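Local coordinates for protein Ras-3 from Cryphonectria parasitica (Cryphonectria parasitica, PDB 4KU4) that belongs to the Ras family of P-loop nucleotide-binding proteins and holds guanosine-5'-diphosphate and magnesium, at residues 11-16 against 61-66; 16-21 against 87-92; 81-86 against 113-118; 139-144 against 187-192. All coordinates share one frame; numbering follows the deposited sequence.

Contact 1 (11-16 against 61-66); sequences GKITDK and PSHLEI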
loop_
_atom_site.group_PDB
_atom_site.type_symbol
_atom_site.label_atom_id
_atom_site.label_comp_id
_atom_site.label_asym_id
_atom_site.label_seq_id
_atom_site.Cartn_x
_atom_site.Cartn_y
_atom_site.Cartn_z
ATOM N N GLY A 11 -18.684 -1.451 -13.486
ATOM C CA GLY A 11 -18.900 -1.298 -12.060
ATOM C C GLY A 11 -18.243 -2.366 -11.211
ATOM O O GLY A 11 -18.098 -2.199 -10.003
ATOM N N LYS A 12 -17.864 -3.477 -11.825
ATOM C CA LYS A 12 -17.206 -4.567 -11.097
ATOM C C LYS A 12 -15.819 -4.173 -10.593
ATOM O O LYS A 12 -15.229 -3.195 -11.054
ATOM C CB LYS A 12 -17.106 -5.830 -11.976
ATOM C CG LYS A 12 -18.467 -6.412 -12.377
ATOM C CD LYS A 12 -19.346 -6.622 -11.159
ATOM C CE LYS A 12 -20.669 -7.317 -11.504
ATOM N NZ LYS A 12 -21.526 -6.506 -12.413
ATOM N N ILE A 13 -15.324 -4.925 -9.621
ATOM C CA ILE A 13 -13.981 -4.727 -9.101
ATOM C C ILE A 13 -12.979 -4.862 -10.229
ATOM O O ILE A 13 -13.022 -5.823 -10.990
ATOM C CB ILE A 13 -13.686 -5.754 -7.998
ATOM C CG1 ILE A 13 -14.621 -5.510 -6.820
ATOM C CG2 ILE A 13 -12.239 -5.668 -7.545
ATOM C CD1 ILE A 13 -14.578 -4.093 -6.314
ATOM N N THR A 14 -12.087 -3.883 -10.355
ATOM C CA THR A 14 -11.095 -3.920 -11.409
ATOM C C THR A 14 -9.692 -4.259 -10.895
ATOM O O THR A 14 -8.865 -4.778 -11.642
ATOM C CB THR A 14 -11.040 -2.579 -12.144
ATOM O OG1 THR A 14 -10.677 -1.556 -11.214
ATOM C CG2 THR A 14 -12.402 -2.251 -12.725
ATOM N N ASP A 15 -9.432 -3.967 -9.626
ATOM C CA ASP A 15 -8.091 -4.158 -9.058
ATOM C C ASP A 15 -8.116 -4.600 -7.602
ATOM O O ASP A 15 -8.808 -4.005 -6.776
ATOM C CB ASP A 15 -7.288 -2.869 -9.178
ATOM C CG ASP A 15 -7.055 -2.467 -10.610
ATOM O OD1 ASP A 15 -6.131 -3.037 -11.241
ATOM O OD2 ASP A 15 -7.782 -1.572 -11.099
ATOM N N LYS A 16 -7.329 -5.624 -7.285
ATOM C CA LYS A 16 -7.262 -6.142 -5.924
ATOM C C LYS A 16 -5.938 -5.754 -5.301
ATOM O O LYS A 16 -4.885 -6.211 -5.732
ATOM C CB LYS A 16 -7.420 -7.669 -5.925
ATOM C CG LYS A 16 -8.821 -8.160 -6.246
ATOM C CD LYS A 16 -8.776 -9.564 -6.814
ATOM C CE LYS A 16 -10.162 -10.176 -6.959
ATOM N NZ LYS A 16 -10.154 -11.369 -7.875
ATOM N N PRO A 61 -12.383 4.662 -15.513
ATOM C CA PRO A 61 -13.137 4.262 -14.317
ATOM C C PRO A 61 -12.567 2.974 -13.757
ATOM O O PRO A 61 -12.376 2.013 -14.511
ATOM C CB PRO A 61 -14.552 4.012 -14.858
ATOM C CG PRO A 61 -14.631 4.866 -16.099
ATOM C CD PRO A 61 -13.256 4.760 -16.699
ATOM N N SER A 62 -12.299 2.974 -12.454
ATOM C CA SER A 62 -11.697 1.840 -11.750
ATOM C C SER A 62 -12.452 1.586 -10.452
ATOM O O SER A 62 -13.072 2.492 -9.895
ATOM C CB SER A 62 -10.228 2.120 -11.438
ATOM O OG SER A 62 -9.561 2.658 -12.572
ATOM N N HIS A 63 -12.398 0.350 -9.974
ATOM C CA HIS A 63 -13.041 -0.019 -8.716
ATOM C C HIS A 63 -12.040 -0.853 -7.929
ATOM O O HIS A 63 -11.814 -2.014 -8.230
ATOM C CB HIS A 63 -14.337 -0.796 -8.983
ATOM C CG HIS A 63 -15.233 -0.926 -7.781
ATOM N ND1 HIS A 63 -16.513 -1.424 -7.862
ATOM C CD2 HIS A 63 -15.028 -0.620 -6.477
ATOM C CE1 HIS A 63 -17.064 -1.414 -6.658
ATOM N NE2 HIS A 63 -16.186 -0.930 -5.804
ATOM N N LEU A 64 -11.422 -0.228 -6.940
ATOM C CA LEU A 64 -10.369 -0.859 -6.167
ATOM C C LEU A 64 -10.993 -1.599 -4.991
ATOM O O LEU A 64 -11.877 -1.077 -4.319
ATOM C CB LEU A 64 -9.392 0.196 -5.659
ATOM C CG LEU A 64 -8.935 1.263 -6.663
ATOM C CD1 LEU A 64 -7.931 2.250 -6.042
ATOM C CD2 LEU A 64 -8.340 0.593 -7.896
ATOM N N GLU A 65 -10.547 -2.830 -4.765
ATOM C CA GLU A 65 -10.927 -3.573 -3.573
ATOM C C GLU A 65 -9.654 -3.710 -2.750
ATOM O O GLU A 65 -8.670 -4.296 -3.202
ATOM C CB GLU A 65 -11.499 -4.946 -3.945
ATOM C CG GLU A 65 -12.033 -5.756 -2.764
ATOM C CD GLU A 65 -12.982 -6.841 -3.222
ATOM O OE1 GLU A 65 -14.182 -6.767 -2.877
ATOM O OE2 GLU A 65 -12.536 -7.754 -3.950
ATOM N N ILE A 66 -9.667 -3.152 -1.545
ATOM C CA ILE A 66 -8.449 -3.102 -0.742
ATOM C C ILE A 66 -8.590 -3.991 0.482
ATOM O O ILE A 66 -9.459 -3.776 1.324
ATOM C CB ILE A 66 -8.130 -1.650 -0.312
ATOM C CG1 ILE A 66 -7.921 -0.775 -1.546
ATOM C CG2 ILE A 66 -6.883 -1.597 0.549
ATOM C CD1 ILE A 66 -8.728 0.473 -1.521
#
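His63 turns its ring anti to its backbone N (chi1 -166°), toward the chain at 11-14, while Thr14 tucks OG1 between its own N and carbonyl carbon (chi1 61°), which sets the hydroxyl against the backbone of His63. The setting is the start of a central strand in the Ras-type, P-loop nucleotide-binding sheet: Asp15 pairs with Leu64 and Lys16 with Glu65 in parallel register. Ahead of that pairing, two contacts about perpendicular to each other fix the imidazole. At its edge ND1 donates to Gly11 O at 2.8 Å, the acceptor lying in the ring plane although the donor is tilted from the carbonyl plane. Over one face Ile13 CD1 makes a CH-pi contact, almost on the ring normal and 3.5 Å from His63 CD2. The other branch of Ile13, CG2, packs on Glu65 CB at 3.7 Å, the two side chains crossing at about a right angle. Thr14 holds the His63 backbone twice: its N donates to His63 O (2.8 Å), and its OG1 accepts from His63 N at 2.9 Å, much as a strand carbonyl would. The hydroxyl then donates to Asp15 OD2, reaching it from above the carboxylate plane. His63 also touches Arg52 and Gln54, so its side chain lies between the N-terminal loop and strand 50-57. His63 O takes a second amide, Asp15 N, in a weak bond of 3.4 Å. The next rung is stronger: Glu65 N meets Asp15 O at 2.9 Å, nearly straight at 177°.

Contact 2 (16-21 against 87-92); sequences KIAMLG and ELFVIV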
loop_
_atom_site.group_PDB
_atom_site.type_symbol
_atom_site.label_atom_id
_atom_site.label_comp_id
_atom_site.label_asym_id
_atom_site.label_seq_id
_atom_site.Cartn_x
_atom_site.Cartn_y
_atom_site.Cartn_z
ATOM N N LYS A 16 -7.329 -5.624 -7.285
ATOM C CA LYS A 16 -7.262 -6.142 -5.924
ATOM C C LYS A 16 -5.938 -5.754 -5.301
ATOM O O LYS A 16 -4.885 -6.211 -5.732
ATOM C CB LYS A 16 -7.420 -7.669 -5.925
ATOM C CG LYS A 16 -8.821 -8.160 -6.246
ATOM C CD LYS A 16 -8.776 -9.564 -6.814
ATOM C CE LYS A 16 -10.162 -10.176 -6.959
ATOM N NZ LYS A 16 -10.154 -11.369 -7.875
ATOM N N ILE A 17 -5.992 -4.903 -4.286
ATOM C CA ILE A 17 -4.800 -4.434 -3.612
ATOM C C ILE A 17 -4.758 -4.950 -2.177
ATOM O O ILE A 17 -5.769 -4.910 -1.470
ATOM C CB ILE A 17 -4.799 -2.902 -3.540
ATOM C CG1 ILE A 17 -5.057 -2.304 -4.924
ATOM C CG2 ILE A 17 -3.504 -2.430 -2.964
ATOM C CD1 ILE A 17 -5.181 -0.802 -4.920
ATOM N N ALA A 18 -3.590 -5.425 -1.739
ATOM C CA ALA A 18 -3.423 -5.773 -0.330
ATOM C C ALA A 18 -2.565 -4.743 0.435
ATOM O O ALA A 18 -1.547 -4.284 -0.066
ATOM C CB ALA A 18 -2.865 -7.206 -0.173
ATOM N N MET A 19 -3.013 -4.369 1.632
ATOM C CA MET A 19 -2.188 -3.605 2.574
ATOM C C MET A 19 -1.278 -4.533 3.357
ATOM O O MET A 19 -1.726 -5.545 3.870
ATOM C CB MET A 19 -3.070 -2.865 3.567
ATOM C CG MET A 19 -4.169 -2.082 2.913
ATOM S SD MET A 19 -3.522 -0.744 1.901
ATOM C CE MET A 19 -2.839 0.326 3.159
ATOM N N LEU A 20 -0.003 -4.189 3.424
ATOM C CA LEU A 20 0.940 -4.893 4.311
ATOM C C LEU A 20 1.719 -3.880 5.141
ATOM O O LEU A 20 1.801 -2.703 4.778
ATOM C CB LEU A 20 1.908 -5.754 3.498
ATOM C CG LEU A 20 1.308 -6.848 2.618
ATOM C CD1 LEU A 20 2.346 -7.417 1.630
ATOM C CD2 LEU A 20 0.691 -7.941 3.475
ATOM N N GLY A 21 2.286 -4.347 6.251
ATOM C CA GLY A 21 3.013 -3.502 7.181
ATOM C C GLY A 21 2.794 -3.915 8.630
ATOM O O GLY A 21 1.792 -4.548 8.962
ATOM N N GLU A 87 -3.351 -8.572 -6.504
ATOM C CA GLU A 87 -2.522 -8.261 -7.669
ATOM C C GLU A 87 -1.493 -7.167 -7.367
ATOM O O GLU A 87 -0.366 -7.203 -7.861
ATOM C CB GLU A 87 -3.411 -7.833 -8.861
ATOM C CG GLU A 87 -2.762 -6.807 -9.815
ATOM C CD GLU A 87 -3.675 -6.277 -10.954
ATOM O OE1 GLU A 87 -4.736 -5.637 -10.683
ATOM O OE2 GLU A 87 -3.300 -6.464 -12.139
ATOM N N LEU A 88 -1.892 -6.195 -6.552
ATOM C CA LEU A 88 -1.080 -5.020 -6.302
ATOM C C LEU A 88 -0.930 -4.853 -4.804
ATOM O O LEU A 88 -1.779 -5.309 -4.042
ATOM C CB LEU A 88 -1.750 -3.781 -6.887
ATOM C CG LEU A 88 -2.249 -3.903 -8.326
ATOM C CD1 LEU A 88 -3.181 -2.747 -8.696
ATOM C CD2 LEU A 88 -1.079 -4.000 -9.312
ATOM N N PHE A 89 0.133 -4.172 -4.389
ATOM C CA PHE A 89 0.497 -4.098 -2.987
ATOM C C PHE A 89 0.933 -2.730 -2.499
ATOM O O PHE A 89 1.716 -2.033 -3.144
ATOM C CB PHE A 89 1.593 -5.126 -2.686
ATOM C CG PHE A 89 1.160 -6.540 -2.924
ATOM C CD1 PHE A 89 0.573 -7.276 -1.906
ATOM C CD2 PHE A 89 1.297 -7.117 -4.175
ATOM C CE1 PHE A 89 0.150 -8.574 -2.116
ATOM C CE2 PHE A 89 0.878 -8.422 -4.396
ATOM C CZ PHE A 89 0.293 -9.147 -3.359
ATOM N N VAL A 90 0.413 -2.368 -1.337
ATOM C CA VAL A 90 0.809 -1.160 -0.656
ATOM C C VAL A 90 1.454 -1.592 0.651
ATOM O O VAL A 90 0.777 -2.109 1.544
ATOM C CB VAL A 90 -0.404 -0.277 -0.381
ATOM C CG1 VAL A 90 0.015 0.993 0.361
ATOM C CG2 VAL A 90 -1.126 0.063 -1.701
ATOM N N ILE A 91 2.771 -1.412 0.748
ATOM C CA ILE A 91 3.514 -1.799 1.936
ATOM C C ILE A 91 3.834 -0.552 2.744
ATOM O O ILE A 91 4.591 0.306 2.302
ATOM C CB ILE A 91 4.763 -2.585 1.539
ATOM C CG1 ILE A 91 4.341 -3.730 0.615
ATOM C CG2 ILE A 91 5.523 -3.075 2.783
ATOM C CD1 ILE A 91 5.484 -4.689 0.285
ATOM N N VAL A 92 3.208 -0.450 3.914
ATOM C CA VAL A 92 3.244 0.768 4.712
ATOM C C VAL A 92 4.249 0.701 5.867
ATOM O O VAL A 92 4.352 -0.308 6.583
ATOM C CB VAL A 92 1.842 1.064 5.291
ATOM C CG1 VAL A 92 1.811 2.434 5.959
ATOM C CG2 VAL A 92 0.797 0.986 4.193
HETATM O O HOH W 1 -6.651 -7.298 -9.463
#
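Val90 and Met19 run alongside each other on one face of two parallel strands at the heart of the P-loop fold. Followed outward, Val90 first sets CB against Met19 SD at 3.9 Å. Its CG1, anti to the backbone N (chi1 179°), reaches Met19 CE, and its CG2 branch goes to Ile17 CG2 at 3.7 Å. Val90 thereby fits between alternate residues of the neighbouring strand. Met19, bent at chi2 and chi3, carries its methyl on to Val92 CG2, 3.8 Å from CE. Phe186 of helix 182-196 touches both Met19 and Val90 on this face. The other face holds Ala18, Leu20, Phe89 and Ile91: Ala18 CB rests 3.8 Å from Phe89 CE1, approaching the ring obliquely, and Val111 of helix 98-118 touches both Leu20 and Phe89. Between the faces runs a ladder from Lys16 O to Val92 N, in which the bond from Val90 N to Ala18 O is close to straight (174°). At its start Lys16 O is gripped twice, by Glu87 N at 2.9 Å and by Leu88 N at 3.1 Å. Beside it a water accepts from Lys16 N and donates to Glu87 OE1. Gly21 at the far end belongs to what is probably the P-loop, and its carbonyl receives a bond from Lys27. Backbone bonds thus satisfy the polar atoms between two apolar faces. At the Glu87 end, OE1 lies 3.0 Å from Asp15 OD1 and OE2 is close to Asp193, a cluster of acids that would probably raise proton affinity.

Contact 3 (81-86 against 113-118); sequences QWIRQN and QTKRKL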
loop_
_atom_site.group_PDB
_atom_site.type_symbol
_atom_site.label_atom_id
_atom_site.label_comp_id
_atom_site.label_asym_id
_atom_site.label_seq_id
_atom_site.Cartn_x
_atom_site.Cartn_y
_atom_site.Cartn_z
ATOM N N GLN A 81 -1.341 -16.018 2.123
ATOM C CA GLN A 81 -2.645 -16.090 1.463
ATOM C C GLN A 81 -3.033 -14.701 0.960
ATOM O O GLN A 81 -3.494 -14.548 -0.168
ATOM C CB GLN A 81 -3.722 -16.633 2.405
ATOM C CG GLN A 81 -4.922 -17.236 1.685
ATOM C CD GLN A 81 -5.540 -18.388 2.471
ATOM O OE1 GLN A 81 -5.981 -18.209 3.605
ATOM N NE2 GLN A 81 -5.565 -19.576 1.873
ATOM N N TRP A 82 -2.821 -13.697 1.800
ATOM C CA TRP A 82 -3.105 -12.319 1.419
ATOM C C TRP A 82 -2.398 -11.981 0.100
ATOM O O TRP A 82 -2.950 -11.293 -0.767
ATOM C CB TRP A 82 -2.651 -11.354 2.516
ATOM C CG TRP A 82 -3.321 -11.512 3.869
ATOM C CD1 TRP A 82 -4.543 -12.057 4.130
ATOM C CD2 TRP A 82 -2.794 -11.082 5.134
ATOM N NE1 TRP A 82 -4.807 -11.999 5.483
ATOM C CE2 TRP A 82 -3.749 -11.401 6.118
ATOM C CE3 TRP A 82 -1.608 -10.454 5.526
ATOM C CZ2 TRP A 82 -3.552 -11.119 7.473
ATOM C CZ3 TRP A 82 -1.414 -10.172 6.868
ATOM C CH2 TRP A 82 -2.380 -10.503 7.825
ATOM N N ILE A 83 -1.177 -12.475 -0.059
ATOM C CA ILE A 83 -0.382 -12.166 -1.246
ATOM C C ILE A 83 -0.859 -12.900 -2.501
ATOM O O ILE A 83 -0.898 -12.326 -3.591
ATOM C CB ILE A 83 1.130 -12.439 -0.992
ATOM C CG1 ILE A 83 1.639 -11.512 0.118
ATOM C CG2 ILE A 83 1.944 -12.247 -2.256
ATOM C CD1 ILE A 83 3.026 -11.858 0.647
ATOM N N ARG A 84 -1.223 -14.172 -2.353
ATOM C CA ARG A 84 -1.712 -14.949 -3.482
ATOM C C ARG A 84 -2.996 -14.357 -4.049
ATOM O O ARG A 84 -3.214 -14.384 -5.259
ATOM C CB ARG A 84 -1.957 -16.409 -3.069
ATOM C CG ARG A 84 -0.718 -17.125 -2.566
ATOM C CD ARG A 84 -1.044 -18.528 -2.051
ATOM N NE ARG A 84 -0.593 -19.576 -2.963
ATOM C CZ ARG A 84 -1.369 -20.551 -3.421
ATOM N NH1 ARG A 84 -2.640 -20.614 -3.051
ATOM N NH2 ARG A 84 -0.875 -21.464 -4.245
ATOM N N GLN A 85 -3.828 -13.798 -3.176
ATOM C CA GLN A 85 -5.167 -13.365 -3.580
ATOM C C GLN A 85 -5.260 -11.894 -3.983
ATOM O O GLN A 85 -6.356 -11.376 -4.179
ATOM C CB GLN A 85 -6.181 -13.679 -2.482
ATOM C CG GLN A 85 -6.359 -15.174 -2.261
ATOM C CD GLN A 85 -7.072 -15.511 -0.961
ATOM O OE1 GLN A 85 -7.233 -16.685 -0.623
ATOM N NE2 GLN A 85 -7.499 -14.485 -0.226
ATOM N N ASN A 86 -4.117 -11.230 -4.107
ATOM C CA ASN A 86 -4.104 -9.838 -4.560
ATOM C C ASN A 86 -3.093 -9.592 -5.687
ATOM O O ASN A 86 -2.100 -10.311 -5.813
ATOM C CB ASN A 86 -3.868 -8.883 -3.386
ATOM C CG ASN A 86 -5.069 -8.773 -2.479
ATOM O OD1 ASN A 86 -5.989 -7.980 -2.729
ATOM N ND2 ASN A 86 -5.070 -9.553 -1.415
ATOM N N GLN A 113 9.075 -13.078 -3.513
ATOM C CA GLN A 113 9.328 -14.515 -3.447
ATOM C C GLN A 113 8.046 -15.324 -3.611
ATOM O O GLN A 113 8.025 -16.338 -4.310
ATOM C CB GLN A 113 10.024 -14.890 -2.133
ATOM C CG GLN A 113 11.407 -14.273 -1.956
ATOM C CD GLN A 113 12.385 -14.682 -3.043
ATOM O OE1 GLN A 113 12.119 -15.604 -3.819
ATOM N NE2 GLN A 113 13.526 -13.993 -3.109
ATOM N N THR A 114 6.981 -14.880 -2.955
ATOM C CA THR A 114 5.690 -15.544 -3.064
ATOM C C THR A 114 5.146 -15.452 -4.490
ATOM O O THR A 114 4.720 -16.454 -5.057
ATOM C CB THR A 114 4.668 -14.977 -2.057
ATOM O OG1 THR A 114 5.179 -15.120 -0.725
ATOM C CG2 THR A 114 3.340 -15.716 -2.169
ATOM N N LYS A 115 5.184 -14.257 -5.073
ATOM C CA LYS A 115 4.751 -14.070 -6.461
ATOM C C LYS A 115 5.617 -14.841 -7.459
ATOM O O LYS A 115 5.136 -15.265 -8.507
ATOM C CB LYS A 115 4.706 -12.582 -6.828
ATOM C CG LYS A 115 3.507 -11.855 -6.259
ATOM C CD LYS A 115 2.204 -12.508 -6.701
ATOM C CE LYS A 115 0.987 -11.702 -6.236
ATOM N NZ LYS A 115 -0.311 -12.362 -6.566
ATOM N N ARG A 116 6.892 -15.020 -7.130
ATOM C CA ARG A 116 7.794 -15.815 -7.956
ATOM C C ARG A 116 7.367 -17.281 -7.945
ATOM O O ARG A 116 7.418 -17.961 -8.973
ATOM C CB ARG A 116 9.234 -15.672 -7.460
ATOM C CG ARG A 116 9.793 -14.267 -7.594
ATOM C CD ARG A 116 11.301 -14.263 -7.389
ATOM N NE ARG A 116 12.014 -13.621 -8.491
ATOM C CZ ARG A 116 13.085 -12.847 -8.336
ATOM N NH1 ARG A 116 13.672 -12.296 -9.396
ATOM N NH2 ARG A 116 13.574 -12.628 -7.122
ATOM N N LYS A 117 6.925 -17.758 -6.783
ATOM C CA LYS A 117 6.461 -19.137 -6.645
ATOM C C LYS A 117 5.327 -19.414 -7.617
ATOM O O LYS A 117 5.334 -20.415 -8.330
ATOM C CB LYS A 117 5.941 -19.418 -5.230
ATOM N N LEU A 118 4.338 -18.526 -7.622
ATOM C CA LEU A 118 3.136 -18.706 -8.428
ATOM C C LEU A 118 3.401 -18.576 -9.926
ATOM O O LEU A 118 2.848 -19.329 -10.724
ATOM C CB LEU A 118 2.053 -17.714 -7.992
ATOM C CG LEU A 118 1.454 -17.974 -6.608
ATOM C CD1 LEU A 118 0.505 -16.850 -6.193
ATOM C CD2 LEU A 118 0.744 -19.319 -6.591
#
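Lys115 NZ meets two carbonyls, Ile83 O in the last turn of helix 77-84 and Asn86 O just past its end, the polar part of a contact between helical segments of this Ras-family domain. NZ donates to Asn86 O at 2.8 Å, nearly along the C=O axis, and to Ile83 O at 3.0 Å, from somewhat above the carbonyl plane. The bend at chi2 (-57°) turns the lysine chain toward helix 77-84, and the extended end carries NZ to the carbonyls. The positive charge lies where the helix ends, and probably interacts well with its dipole. Asn86 is itself steadied by ND2, which donates in its amide plane to Trp82 O at 2.8 Å. Next to the ammonium group the packing is apolar and close: Ile83 CG2 meets Thr114 CG2 at 3.7 Å, while the Thr114 hydroxyl is bonded within its own helix to Glu110 O. Looser and more exposed is the side where Arg84 crosses Leu118 at about a right angle. Leu118 CD1 lies against Arg84 CG at 3.8 Å, and CD2 approaches the guanidinium obliquely, 3.6 Å from NH2, with no polar bond between the two residues. Beneath the buried part, Phe89 of strand 88-94 touches both Ile83 and Lys115. Asn86 reaches Lys16 and Ala18 of strand 15-20, so the ends of helices 77-84 and 98-118 meet over one face of the central sheet.

Contact 4 (139-144 against 187-192); sequences LVVLVG and FSVVRA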
loop_
_atom_site.group_PDB
_atom_site.type_symbol
_atom_site.label_atom_id
_atom_site.label_comp_id
_atom_site.label_asym_id
_atom_site.label_seq_id
_atom_site.Cartn_x
_atom_site.Cartn_y
_atom_site.Cartn_z
ATOM N N LEU A 139 4.596 -3.227 -9.185
ATOM C CA LEU A 139 3.218 -3.450 -8.730
ATOM C C LEU A 139 3.116 -3.288 -7.219
ATOM O O LEU A 139 2.066 -3.530 -6.610
ATOM C CB LEU A 139 2.704 -4.835 -9.168
ATOM C CG LEU A 139 2.684 -5.054 -10.686
ATOM C CD1 LEU A 139 1.996 -6.342 -11.064
ATOM C CD2 LEU A 139 1.998 -3.882 -11.371
ATOM N N VAL A 140 4.226 -2.883 -6.619
ATOM C CA VAL A 140 4.289 -2.609 -5.197
ATOM C C VAL A 140 4.599 -1.139 -4.980
ATOM O O VAL A 140 5.377 -0.546 -5.725
ATOM C CB VAL A 140 5.409 -3.434 -4.517
ATOM C CG1 VAL A 140 5.484 -3.110 -3.051
ATOM C CG2 VAL A 140 5.169 -4.919 -4.736
ATOM N N VAL A 141 3.992 -0.549 -3.964
ATOM C CA VAL A 141 4.402 0.792 -3.554
ATOM C C VAL A 141 4.749 0.782 -2.073
ATOM O O VAL A 141 3.994 0.258 -1.249
ATOM C CB VAL A 141 3.353 1.902 -3.896
ATOM C CG1 VAL A 141 1.998 1.615 -3.269
ATOM C CG2 VAL A 141 3.876 3.295 -3.474
ATOM N N LEU A 142 5.920 1.319 -1.743
ATOM C CA LEU A 142 6.291 1.513 -0.351
ATOM C C LEU A 142 5.775 2.864 0.086
ATOM O O LEU A 142 6.059 3.872 -0.560
ATOM C CB LEU A 142 7.801 1.498 -0.183
ATOM C CG LEU A 142 8.592 0.206 -0.338
ATOM C CD1 LEU A 142 10.042 0.618 -0.417
ATOM C CD2 LEU A 142 8.356 -0.756 0.835
ATOM N N VAL A 143 5.043 2.885 1.193
ATOM C CA VAL A 143 4.422 4.111 1.672
ATOM C C VAL A 143 5.011 4.538 3.004
ATOM O O VAL A 143 4.973 3.791 3.975
ATOM C CB VAL A 143 2.895 3.947 1.816
ATOM C CG1 VAL A 143 2.276 5.140 2.550
ATOM C CG2 VAL A 143 2.236 3.748 0.456
ATOM N N GLY A 144 5.578 5.732 3.051
ATOM C CA GLY A 144 6.063 6.284 4.312
ATOM C C GLY A 144 4.957 7.127 4.918
ATOM O O GLY A 144 4.778 8.276 4.526
ATOM N N PHE A 187 -3.169 4.921 -6.130
ATOM C CA PHE A 187 -3.297 4.904 -7.579
ATOM C C PHE A 187 -1.964 4.587 -8.267
ATOM O O PHE A 187 -1.942 4.165 -9.417
ATOM C CB PHE A 187 -3.838 6.238 -8.103
ATOM C CG PHE A 187 -5.215 6.580 -7.621
ATOM C CD1 PHE A 187 -5.967 5.686 -6.873
ATOM C CD2 PHE A 187 -5.764 7.809 -7.928
ATOM C CE1 PHE A 187 -7.239 6.015 -6.437
ATOM C CE2 PHE A 187 -7.034 8.147 -7.496
ATOM C CZ PHE A 187 -7.774 7.245 -6.755
ATOM N N SER A 188 -0.857 4.776 -7.557
ATOM C CA SER A 188 0.455 4.578 -8.160
ATOM C C SER A 188 0.643 3.168 -8.702
ATOM O O SER A 188 1.262 2.979 -9.746
ATOM C CB SER A 188 1.589 4.951 -7.188
ATOM O OG SER A 188 1.698 4.026 -6.110
ATOM N N VAL A 189 0.105 2.171 -8.004
ATOM C CA VAL A 189 0.325 0.800 -8.443
ATOM C C VAL A 189 -0.593 0.435 -9.599
ATOM O O VAL A 189 -0.246 -0.394 -10.445
ATOM C CB VAL A 189 0.198 -0.207 -7.293
ATOM C CG1 VAL A 189 1.475 -0.182 -6.435
ATOM C CG2 VAL A 189 -1.032 0.069 -6.455
ATOM N N VAL A 190 -1.760 1.063 -9.650
ATOM C CA VAL A 190 -2.630 0.900 -10.808
ATOM C C VAL A 190 -1.971 1.522 -12.039
ATOM O O VAL A 190 -1.956 0.922 -13.117
ATOM C CB VAL A 190 -4.000 1.570 -10.598
ATOM C CG1 VAL A 190 -4.816 1.514 -11.909
ATOM C CG2 VAL A 190 -4.746 0.911 -9.416
ATOM N N ARG A 191 -1.434 2.725 -11.859
ATOM C CA ARG A 191 -0.745 3.442 -12.926
ATOM C C ARG A 191 0.434 2.634 -13.443
ATOM O O ARG A 191 0.668 2.572 -14.651
ATOM C CB ARG A 191 -0.293 4.815 -12.441
ATOM C CG ARG A 191 -1.441 5.802 -12.315
ATOM C CD ARG A 191 -1.033 7.140 -11.753
ATOM N NE ARG A 191 -2.164 8.065 -11.801
ATOM C CZ ARG A 191 -2.549 8.848 -10.801
ATOM N NH1 ARG A 191 -1.891 8.834 -9.657
ATOM N NH2 ARG A 191 -3.607 9.650 -10.947
ATOM N N ALA A 192 1.161 1.990 -12.531
ATOM C CA ALA A 192 2.314 1.185 -12.926
ATOM C C ALA A 192 1.894 -0.042 -13.738
ATOM O O ALA A 192 2.520 -0.379 -14.744
ATOM C CB ALA A 192 3.120 0.765 -11.698
#
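Val189 directs CG1 at the beginning of strand 140-145, where it meets backbone and side chain alike. The methyl lies 3.4 Å from Leu139 O, 3.5 Å from Val141 N and 3.7 Å from Val141 CG1. The first torsion (chi1 -78°) sets CG1 beside the backbone N of Val189 and makes it the branch that faces Leu139 O and Val141; the two valine side chains cross at about a right angle. One helical residue earlier, Ser188 OG sits 3.5 Å from Val141 CB and at the same distance from its CG2. No hydrogen bond joins the two segments: the serine hydroxyl is bonded instead to Ala185 O, a turn back in its own helix, and its contact with Val141 is van der Waals only. On the strand side, Leu139 and Val141 are fixed by backbone bonds to Phe89, and Val141 also to Ile91. Val141 touches Val90 as well, so the surface that receives the helix is shared by two neighbouring strands. Farther out, the Leu139 side chain reaches Asp193 and Arg196, extending the contact along the helix. The short axes of strand 140-144 and helix 187-192 come within 7.8 Å, at 154°. This is the geometry of an alpha/beta layer: the C-terminal helix of the Ras-type P-loop fold runs along a face of the sheet, roughly antiparallel to strand 140-144, packed here through Val189 CG1 and Ser188 OG.

Overall arrangement
From the N terminus, contact 1 brings the chain back from strand 60-67 to the start of strand 15-20, closing a loop that holds helix 27-35 and strand 50-57. Contact 2 shares Lys16 with it and crosses it, since 16-21 falls inside that loop while 87-92 lies beyond. Contact 3 crosses contact 2 in turn, its first segment leading directly into strand 88-94 and its second lying on the following helix. Contact 4 closes later, in series with the rest, yet it joins contact 2 through the neighbouring strands 88-94 and 140-145, probably also by a bond from Val143 N to Ile91 O. Four adjacent strands are thus tied together, with helices 77-84 and 98-118 on one face and 182-196 on the other.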